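Local atomic coordinates of rhamnogalacturonan endolyase YesW (Bacillus subtilis, PDB entry 2ZUX), a protein that cleaves the type I rhamnogalacturonan of plant cell-wall pectin by endo-acting elimination, releasing unsaturated oligosaccharides. Residues 166-171 with 200-205. Numbering follows the deposited sequence.
Sequences INLGKN and DGTKDG. With RAM (alpha-L-rhamnopyranose), chain P; RAM (alpha-L-rhamnopyranose), chain O.
Asn167 and Lys203 form a single antiparallel hydrogen-bonded bridge, Lys203 N to Asn167 O at 2.8 Å and nearly straight (177°), Asn167 N to Lys203 O at 3.0 Å, which fastens outer strand 162-167 to the loop following strand 193-198 and so links two neighbouring sheets of the beta-propeller. Beyond the bridge, Thr202 OG1 lies 2.7 Å from Leu168 O, while Leu168 CD2 packs beside Thr202 CG2, the two side chains extending in a common direction. Where the backbones diverge, water 3 joins Leu168 O and Asn171 N to Asp200 O. One edge of the seam holds the rhamnose of chain P: its O3 donates to Gly201 O (2.6 Å), and water 2 links Asn167 O and Gly201 O to this sugar. Lys203, bent at chi3 and chi4, lays CE 3.5 Å from its O4 while NZ turns to water 1. Lys170 folds likewise (chi3 61°, chi4 66°), bringing NZ to 2.9 Å from O2 of the same rhamnose, while its CB approaches O1 of the rhamnose of chain O. With an alanine here, O2 would probably lose its ammonium neighbour and the chain P sugar would sit less firmly. Gly201 O and water 2 thus take up sugar hydroxyls beside two lysines, consistent with a carbohydrate-binding region.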
loop_
_atom_site.group_PDB
_atom_site.type_symbol
_atom_site.label_atom_id
_atom_site.label_comp_id
_atom_site.label_asym_id
_atom_site.label_seq_id
_atom_site.Cartn_x
_atom_site.Cartn_y
_atom_site.Cartn_z
ATOM N N ILE A 166 -12.298 -15.543 -3.857
ATOM C CA ILE A 166 -13.577 -14.844 -3.903
ATOM C C ILE A 166 -13.791 -14.382 -5.338
ATOM O O ILE A 166 -12.881 -13.821 -5.955
ATOM C CB ILE A 166 -13.575 -13.622 -2.948
ATOM C CG1 ILE A 166 -13.539 -14.091 -1.494
ATOM C CG2 ILE A 166 -14.781 -12.681 -3.207
ATOM C CD1 ILE A 166 -13.329 -12.977 -0.491
ATOM N N ASN A 167 -14.982 -14.635 -5.872
ATOM C CA ASN A 167 -15.340 -14.151 -7.193
ATOM C C ASN A 167 -16.365 -13.036 -7.031
ATOM O O ASN A 167 -17.492 -13.286 -6.603
ATOM C CB ASN A 167 -15.910 -15.288 -8.050
ATOM C CG ASN A 167 -16.230 -14.839 -9.463
ATOM O OD1 ASN A 167 -16.506 -13.662 -9.701
ATOM N ND2 ASN A 167 -16.182 -15.765 -10.411
ATOM N N LEU A 168 -15.981 -11.802 -7.353
ATOM C CA LEU A 168 -16.878 -10.677 -7.085
ATOM C C LEU A 168 -18.121 -10.682 -7.977
ATOM O O LEU A 168 -19.136 -10.083 -7.625
ATOM C CB LEU A 168 -16.130 -9.343 -7.156
ATOM C CG LEU A 168 -15.240 -9.107 -5.928
ATOM C CD1 LEU A 168 -14.187 -8.078 -6.224
ATOM C CD2 LEU A 168 -16.066 -8.673 -4.719
ATOM N N GLY A 169 -18.036 -11.373 -9.111
ATOM C CA GLY A 169 -19.202 -11.680 -9.932
ATOM C C GLY A 169 -19.558 -10.590 -10.925
ATOM O O GLY A 169 -18.904 -9.544 -11.009
ATOM N N LYS A 170 -20.618 -10.841 -11.690
ATOM C CA LYS A 170 -20.979 -9.998 -12.829
ATOM C C LYS A 170 -21.395 -8.575 -12.465
ATOM O O LYS A 170 -21.401 -7.701 -13.336
ATOM C CB LYS A 170 -22.100 -10.659 -13.636
ATOM C CG LYS A 170 -23.417 -10.779 -12.875
ATOM C CD LYS A 170 -24.535 -11.375 -13.723
ATOM C CE LYS A 170 -24.217 -12.785 -14.201
ATOM N NZ LYS A 170 -24.151 -13.759 -13.079
ATOM N N ASN A 171 -21.751 -8.339 -11.204
ATOM C CA ASN A 171 -22.229 -7.019 -10.797
ATOM C C ASN A 171 -21.146 -6.120 -10.206
ATOM O O ASN A 171 -21.447 -5.046 -9.696
ATOM C CB ASN A 171 -23.449 -7.124 -9.888
ATOM C CG ASN A 171 -24.619 -7.789 -10.577
ATOM O OD1 ASN A 171 -25.195 -8.750 -10.055
ATOM N ND2 ASN A 171 -24.961 -7.310 -11.764
ATOM N N ASP A 200 -24.890 -8.435 -5.457
ATOM C CA ASP A 200 -25.605 -9.675 -5.729
ATOM C C ASP A 200 -24.734 -10.500 -6.661
ATOM O O ASP A 200 -24.195 -9.990 -7.647
ATOM C CB ASP A 200 -26.928 -9.378 -6.435
ATOM C CG ASP A 200 -27.917 -8.666 -5.544
ATOM O OD1 ASP A 200 -28.115 -9.108 -4.394
ATOM O OD2 ASP A 200 -28.491 -7.655 -6.007
ATOM N N GLY A 201 -24.563 -11.773 -6.340
ATOM C CA GLY A 201 -23.773 -12.633 -7.197
ATOM C C GLY A 201 -22.319 -12.773 -6.794
ATOM O O GLY A 201 -21.626 -13.622 -7.325
ATOM N N THR A 202 -21.836 -11.931 -5.884
ATOM C CA THR A 202 -20.500 -12.127 -5.331
ATOM C C THR A 202 -20.483 -13.481 -4.622
ATOM O O THR A 202 -21.405 -13.792 -3.868
ATOM C CB THR A 202 -20.140 -11.006 -4.344
ATOM O OG1 THR A 202 -20.017 -9.766 -5.057
ATOM C CG2 THR A 202 -18.824 -11.317 -3.605
ATOM N N LYS A 203 -19.447 -14.276 -4.884
ATOM C CA LYS A 203 -19.323 -15.607 -4.299
ATOM C C LYS A 203 -18.142 -15.621 -3.332
ATOM O O LYS A 203 -17.007 -15.301 -3.718
ATOM C CB LYS A 203 -19.142 -16.640 -5.411
ATOM C CG LYS A 203 -19.227 -18.091 -4.948
ATOM C CD LYS A 203 -19.461 -19.066 -6.111
ATOM C CE LYS A 203 -18.349 -19.010 -7.153
ATOM N NZ LYS A 203 -17.031 -19.512 -6.660
ATOM N N ASP A 204 -18.405 -15.988 -2.082
ATOM C CA ASP A 204 -17.360 -15.979 -1.071
ATOM C C ASP A 204 -16.419 -17.172 -1.235
ATOM O O ASP A 204 -16.603 -18.005 -2.139
ATOM C CB ASP A 204 -17.933 -15.788 0.353
ATOM C CG ASP A 204 -18.486 -17.067 0.994
ATOM O OD1 ASP A 204 -18.352 -18.176 0.447
ATOM O OD2 ASP A 204 -19.056 -16.925 2.096
ATOM N N GLY A 205 -15.398 -17.235 -0.382
ATOM C CA GLY A 205 -14.369 -18.255 -0.511
ATOM C C GLY A 205 -14.849 -19.670 -0.249
ATOM O O GLY A 205 -14.143 -20.625 -0.571
HETATM C C1 RAM P . -24.670 -17.910 -9.968
HETATM C C2 RAM P . -24.178 -16.470 -10.108
HETATM C C3 RAM P . -22.892 -16.274 -9.302
HETATM C C4 RAM P . -21.846 -17.303 -9.719
HETATM C C5 RAM P . -22.431 -18.714 -9.601
HETATM C C6 RAM P . -21.465 -19.783 -10.105
HETATM O O1 RAM P . -25.090 -18.150 -8.640
HETATM O O2 RAM P . -23.952 -16.192 -11.474
HETATM O O3 RAM P . -22.378 -14.972 -9.469
HETATM O O4 RAM P . -20.718 -17.164 -8.885
HETATM O O5 RAM P . -23.644 -18.823 -10.337
HETATM C C1 RAM O . -19.504 -14.364 -14.976
HETATM C C2 RAM O . -20.694 -15.165 -15.501
HETATM C C3 RAM O . -21.466 -14.344 -16.532
HETATM C C4 RAM O . -20.536 -13.780 -17.605
HETATM C C5 RAM O . -19.384 -13.004 -16.958
HETATM C C6 RAM O . -18.384 -12.486 -17.988
HETATM O O1 RAM O . -19.961 -13.310 -14.155
HETATM O O2 RAM O . -20.216 -16.358 -16.088
HETATM O O3 RAM O . -22.456 -15.147 -17.138
HETATM O O4 RAM O . -21.275 -12.966 -18.495
HETATM O O5 RAM O . -18.712 -13.852 -16.041
HETATM O O HOH W 1 -15.598 -17.797 -4.835
HETATM O O HOH W 2 -19.291 -14.808 -8.614
HETATM O O HOH W 3 -21.631 -9.675 -8.688
#